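Local structure of malonyl coenzyme A-acyl carrier protein transacylase (Helicobacter pylori, 2H1Y) at residues 13-18 against 93-98; 143-148 against 176-181. The protein probably transfers the malonyl group from malonyl-CoA to holo acyl carrier protein, giving malonyl-ACP and free CoA for fatty acid synthesis. All blocks are in the same frame, centred on the assembly; numbering follows the deposited sequence.

Starting from the N terminus, the chain enters contact 1 at once: residues 13-18 run into the strand 15-19, and 74 mostly helical residues later 93-98 comes back beside them just before strand 99-102. That closes a long helical connection between two neighbouring parallel strands of the larger mixed sheet. Contact 2 opens only afterwards, where 143-148 is joined by 176-181 across a shorter excursion containing helix 152-160 and strand 165-172. The two loops therefore follow in series, neither nested nor crossed. The centres of the two contacts lie about 33 Å apart on opposite sides of the chain's centre, contact 1 at the mixed sheet of the large subdomain and contact 2 in the small antiparallel one.

Contact 1: residues 13-18 against 93-98; sequences MQYALL and GGLKPV
Leu95 meets Tyr15 from the phenol end: Leu95 CD2 lies 3.8 Å from Tyr15 CE1, while the leucine also packs on Tyr84 and Leu87 of helix 69-90. The next residue supplies a backbone N-H to the phenol itself. Lys96 N donates to Tyr15 OH over 2.7 Å, and at 171° the bond is almost straight. The Lys96 side chain sets off away from the strand and bends at chi4, where NZ makes weak hydrogen bonds to Gly93 O and Gly94 O.

Pro97 is the apolar middle. It has no N-H to offer; instead Pro97 CA comes within 3.6 Å of Tyr15 CE1, and the proline ring continues across to Leu17, with Pro97 CB 3.5 Å from Leu17 CD1 and Pro97 CG 3.7 Å from Leu17 CD2. The tyrosine takes chi1 55°, with CG between its backbone N and carbonyl carbon, which swings the ring out along the loop. At the end of the walk Val98 N donates to Tyr15 O at 2.8 Å, and Val98 CG1 rests against Gln14 CB at 4.0 Å. Beyond this point the backbone of Leu17 hydrogen-bonds to Phe99 and Leu101, where strands 15-19 and 99-102 pair in parallel within the mixed sheet of the acyltransferase large subdomain; the loop leads into that pairing from helix 69-90.

Tyr15 thus takes both N-H groups that flank Pro97, which has none of its own, so the loop is tied to the strand by polar bonds on either side of an apolar contact.

Contact 2: residues 143-148 against 176-181; sequences SMMVVL and VVLAGV
Leu178 and Met145 lie side by side and point the same way, with Met145 CE 3.7 Å from Leu178 CD1. Val147 CG2 reaches that same methyl, Leu178 CD1, also at 3.7 Å, and Leu192 of helix 189-195 packs over Met145 and Val147. On the face of Met144, Val146, Val177 and Ala179, Met144 crosses Val177 at about a right angle. The Met144 chain bends at chi3 (86°), which carries Met144 CE to 3.6 Å from Val177 CG1, while Met144 CG sits 3.8 Å from Ala179 CB. Val146 CG2 lies 4.1 Å from Val177 CG2.

Between these two apolar layers runs the backbone ladder, six hydrogen bonds in three reciprocal pairs: Val147 with Val176, Met145 with Leu178, Ser143 with Gly180. At the far end Ser143 N donates to Gly180 O over 2.8 Å, and Ser143 OG has a weak bond to Met205 O. Gly180 then takes the chain round a corner, at backbone angles that call for glycine.

The paired strands are the inner two of an antiparallel sheet ordered 165-172, 175-179, 142-148, 199-202, with the beta-alpha-beta-beta-alpha-beta chain order of a ferredoxin-like fold, as in the small subdomain of malonyl-CoA:ACP transacylases.

Contact 1: residues 13-18 against 93-98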
loop_
_atom_site.group_PDB
_atom_site.type_symbol
_atom_site.label_atom_id
_atom_site.label_comp_id
_atom_site.label_asym_id
_atom_site.label_seq_id
_atom_site.Cartn_x
_atom_site.Cartn_y
_atom_site.Cartn_z
ATOM N N MET A 13 16.920 17.236 -10.832
ATOM C CA MET A 13 15.721 17.002 -10.014
ATOM C C MET A 13 15.838 15.828 -9.057
ATOM O O MET A 13 16.820 15.104 -9.076
ATOM C CB MET A 13 14.493 16.822 -10.909
ATOM C CG MET A 13 13.953 18.117 -11.474
ATOM S SD MET A 13 13.188 17.759 -13.058
ATOM C CE MET A 13 11.445 18.222 -12.845
ATOM N N GLN A 14 14.818 15.643 -8.226
ATOM C CA GLN A 14 14.882 14.713 -7.099
ATOM C C GLN A 14 13.570 14.032 -6.890
ATOM O O GLN A 14 12.521 14.601 -7.188
ATOM C CB GLN A 14 15.193 15.459 -5.832
ATOM C CG GLN A 14 16.613 15.868 -5.721
ATOM C CD GLN A 14 16.866 16.462 -4.385
ATOM O OE1 GLN A 14 16.025 17.185 -3.853
ATOM N NE2 GLN A 14 18.013 16.150 -3.808
ATOM N N TYR A 15 13.615 12.829 -6.334
ATOM C CA TYR A 15 12.446 11.969 -6.403
ATOM C C TYR A 15 12.054 11.267 -5.105
ATOM O O TYR A 15 12.893 11.013 -4.226
ATOM C CB TYR A 15 12.615 10.965 -7.546
ATOM C CG TYR A 15 13.876 10.161 -7.470
ATOM C CD1 TYR A 15 13.888 8.913 -6.844
ATOM C CD2 TYR A 15 15.061 10.632 -8.031
ATOM C CE1 TYR A 15 15.056 8.149 -6.769
ATOM C CE2 TYR A 15 16.250 9.875 -7.957
ATOM C CZ TYR A 15 16.243 8.631 -7.326
ATOM O OH TYR A 15 17.410 7.868 -7.244
ATOM N N ALA A 16 10.758 10.983 -5.009
ATOM C CA ALA A 16 10.207 10.100 -3.982
ATOM C C ALA A 16 9.611 8.810 -4.587
ATOM O O ALA A 16 9.246 8.759 -5.769
ATOM C CB ALA A 16 9.177 10.835 -3.143
ATOM N N LEU A 17 9.528 7.775 -3.759
ATOM C CA LEU A 17 8.994 6.482 -4.180
ATOM C C LEU A 17 7.607 6.299 -3.581
ATOM O O LEU A 17 7.374 6.669 -2.428
ATOM C CB LEU A 17 9.918 5.348 -3.721
ATOM C CG LEU A 17 11.146 4.911 -4.526
ATOM C CD1 LEU A 17 11.832 6.022 -5.278
ATOM C CD2 LEU A 17 12.147 4.223 -3.624
ATOM N N LEU A 18 6.687 5.743 -4.365
ATOM C CA LEU A 18 5.351 5.465 -3.871
ATOM C C LEU A 18 5.051 3.983 -4.006
ATOM O O LEU A 18 5.257 3.400 -5.080
ATOM C CB LEU A 18 4.317 6.297 -4.629
ATOM C CG LEU A 18 4.430 7.817 -4.629
ATOM C CD1 LEU A 18 3.456 8.401 -5.631
ATOM C CD2 LEU A 18 4.128 8.365 -3.264
ATOM N N GLY A 93 24.191 4.745 -10.074
ATOM C CA GLY A 93 24.410 4.718 -8.622
ATOM C C GLY A 93 23.240 4.220 -7.779
ATOM O O GLY A 93 23.193 4.436 -6.571
ATOM N N GLY A 94 22.283 3.551 -8.409
ATOM C CA GLY A 94 21.116 3.040 -7.691
ATOM C C GLY A 94 20.129 4.117 -7.250
ATOM O O GLY A 94 20.426 5.322 -7.291
ATOM N N LEU A 95 18.953 3.678 -6.818
ATOM C CA LEU A 95 17.926 4.596 -6.394
ATOM C C LEU A 95 18.344 5.256 -5.104
ATOM O O LEU A 95 18.736 4.593 -4.149
ATOM C CB LEU A 95 16.582 3.885 -6.224
ATOM C CG LEU A 95 15.880 3.450 -7.501
ATOM C CD1 LEU A 95 14.669 2.601 -7.175
ATOM C CD2 LEU A 95 15.474 4.669 -8.310
ATOM N N LYS A 96 18.273 6.581 -5.094
ATOM C CA LYS A 96 18.527 7.336 -3.897
ATOM C C LYS A 96 17.384 8.330 -3.777
ATOM O O LYS A 96 17.552 9.491 -4.122
ATOM C CB LYS A 96 19.870 8.075 -3.992
ATOM C CG LYS A 96 21.091 7.241 -4.438
ATOM C CD LYS A 96 22.345 8.145 -4.555
ATOM C CE LYS A 96 23.420 7.579 -5.530
ATOM N NZ LYS A 96 22.977 7.584 -6.994
ATOM N N PRO A 97 16.213 7.882 -3.297
ATOM C CA PRO A 97 15.069 8.782 -3.217
ATOM C C PRO A 97 15.183 9.632 -1.977
ATOM O O PRO A 97 15.822 9.202 -1.022
ATOM C CB PRO A 97 13.894 7.820 -3.044
ATOM C CG PRO A 97 14.468 6.704 -2.274
ATOM C CD PRO A 97 15.883 6.541 -2.779
ATOM N N VAL A 98 14.566 10.812 -1.965
ATOM C CA VAL A 98 14.568 11.608 -0.725
ATOM C C VAL A 98 13.702 10.963 0.369
ATOM O O VAL A 98 14.111 10.924 1.520
ATOM C CB VAL A 98 14.408 13.192 -0.915
ATOM C CG1 VAL A 98 14.245 13.593 -2.385
ATOM C CG2 VAL A 98 13.333 13.785 -0.004
#

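Contact 2: residues 143-148 against 176-181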
loop_
_atom_site.group_PDB
_atom_site.type_symbol
_atom_site.label_atom_id
_atom_site.label_comp_id
_atom_site.label_asym_id
_atom_site.label_seq_id
_atom_site.Cartn_x
_atom_site.Cartn_y
_atom_site.Cartn_z
ATOM N N SER A 143 -16.482 -4.957 6.467
ATOM C CA SER A 143 -16.184 -4.471 5.141
ATOM C C SER A 143 -15.585 -3.070 5.144
ATOM O O SER A 143 -15.434 -2.442 6.195
ATOM C CB SER A 143 -17.433 -4.496 4.267
ATOM O OG SER A 143 -17.034 -4.404 2.912
ATOM N N MET A 144 -15.231 -2.605 3.950
ATOM C CA MET A 144 -14.800 -1.232 3.732
ATOM C C MET A 144 -15.610 -0.555 2.614
ATOM O O MET A 144 -16.069 -1.216 1.669
ATOM C CB MET A 144 -13.292 -1.195 3.499
ATOM C CG MET A 144 -12.521 -1.298 4.820
ATOM S SD MET A 144 -10.770 -1.580 4.649
ATOM C CE MET A 144 -10.126 0.071 4.457
ATOM N N MET A 145 -15.813 0.753 2.729
ATOM C CA MET A 145 -16.732 1.442 1.839
ATOM C C MET A 145 -16.187 2.783 1.367
ATOM O O MET A 145 -16.019 3.715 2.167
ATOM C CB MET A 145 -18.083 1.616 2.550
ATOM C CG MET A 145 -19.117 2.447 1.805
ATOM S SD MET A 145 -20.701 2.576 2.676
ATOM C CE MET A 145 -20.314 3.775 3.950
ATOM N N VAL A 146 -15.944 2.900 0.067
ATOM C CA VAL A 146 -15.465 4.173 -0.501
ATOM C C VAL A 146 -16.602 5.200 -0.559
ATOM O O VAL A 146 -17.654 4.936 -1.124
ATOM C CB VAL A 146 -14.825 4.001 -1.921
ATOM C CG1 VAL A 146 -14.173 5.270 -2.365
ATOM C CG2 VAL A 146 -13.776 2.943 -1.928
ATOM N N VAL A 147 -16.386 6.368 0.032
ATOM C CA VAL A 147 -17.296 7.499 -0.121
ATOM C C VAL A 147 -16.617 8.588 -0.957
ATOM O O VAL A 147 -15.435 8.814 -0.831
ATOM C CB VAL A 147 -17.742 8.091 1.247
ATOM C CG1 VAL A 147 -18.922 9.037 1.062
ATOM C CG2 VAL A 147 -18.127 6.996 2.234
ATOM N N LEU A 148 -17.377 9.269 -1.807
ATOM C CA LEU A 148 -16.815 10.298 -2.674
ATOM C C LEU A 148 -17.554 11.613 -2.539
ATOM O O LEU A 148 -18.763 11.677 -2.721
ATOM C CB LEU A 148 -16.876 9.839 -4.125
ATOM C CG LEU A 148 -15.601 10.009 -4.945
ATOM C CD1 LEU A 148 -14.950 8.616 -5.163
ATOM C CD2 LEU A 148 -15.947 10.669 -6.282
ATOM N N VAL A 176 -12.827 9.169 0.810
ATOM C CA VAL A 176 -12.645 8.629 2.151
ATOM C C VAL A 176 -13.165 7.198 2.237
ATOM O O VAL A 176 -14.287 6.901 1.847
ATOM C CB VAL A 176 -13.276 9.567 3.235
ATOM C CG1 VAL A 176 -13.231 8.962 4.622
ATOM C CG2 VAL A 176 -12.553 10.947 3.241
ATOM N N VAL A 177 -12.327 6.306 2.735
ATOM C CA VAL A 177 -12.727 4.921 2.902
ATOM C C VAL A 177 -13.123 4.698 4.354
ATOM O O VAL A 177 -12.382 5.057 5.261
ATOM C CB VAL A 177 -11.607 3.964 2.468
ATOM C CG1 VAL A 177 -12.054 2.509 2.609
ATOM C CG2 VAL A 177 -11.219 4.249 1.028
ATOM N N LEU A 178 -14.314 4.137 4.558
ATOM C CA LEU A 178 -14.820 3.843 5.891
ATOM C C LEU A 178 -14.717 2.355 6.167
ATOM O O LEU A 178 -14.748 1.553 5.234
ATOM C CB LEU A 178 -16.253 4.333 6.074
ATOM C CG LEU A 178 -16.558 5.802 5.738
ATOM C CD1 LEU A 178 -18.056 6.079 5.855
ATOM C CD2 LEU A 178 -15.740 6.830 6.522
ATOM N N ALA A 179 -14.563 1.987 7.438
ATOM C CA ALA A 179 -14.466 0.573 7.787
ATOM C C ALA A 179 -15.490 0.227 8.848
ATOM O O ALA A 179 -15.898 1.083 9.625
ATOM C CB ALA A 179 -13.081 0.230 8.248
ATOM N N GLY A 180 -15.917 -1.032 8.873
ATOM C CA GLY A 180 -16.849 -1.471 9.899
ATOM C C GLY A 180 -17.731 -2.659 9.582
ATOM O O GLY A 180 -17.412 -3.484 8.712
ATOM N N VAL A 181 -18.831 -2.755 10.331
ATOM C CA VAL A 181 -19.793 -3.824 10.144
ATOM C C VAL A 181 -20.619 -3.418 8.942
ATOM O O VAL A 181 -21.113 -2.286 8.860
ATOM C CB VAL A 181 -20.680 -4.063 11.407
ATOM C CG1 VAL A 181 -21.700 -5.166 11.158
ATOM C CG2 VAL A 181 -19.822 -4.401 12.618
#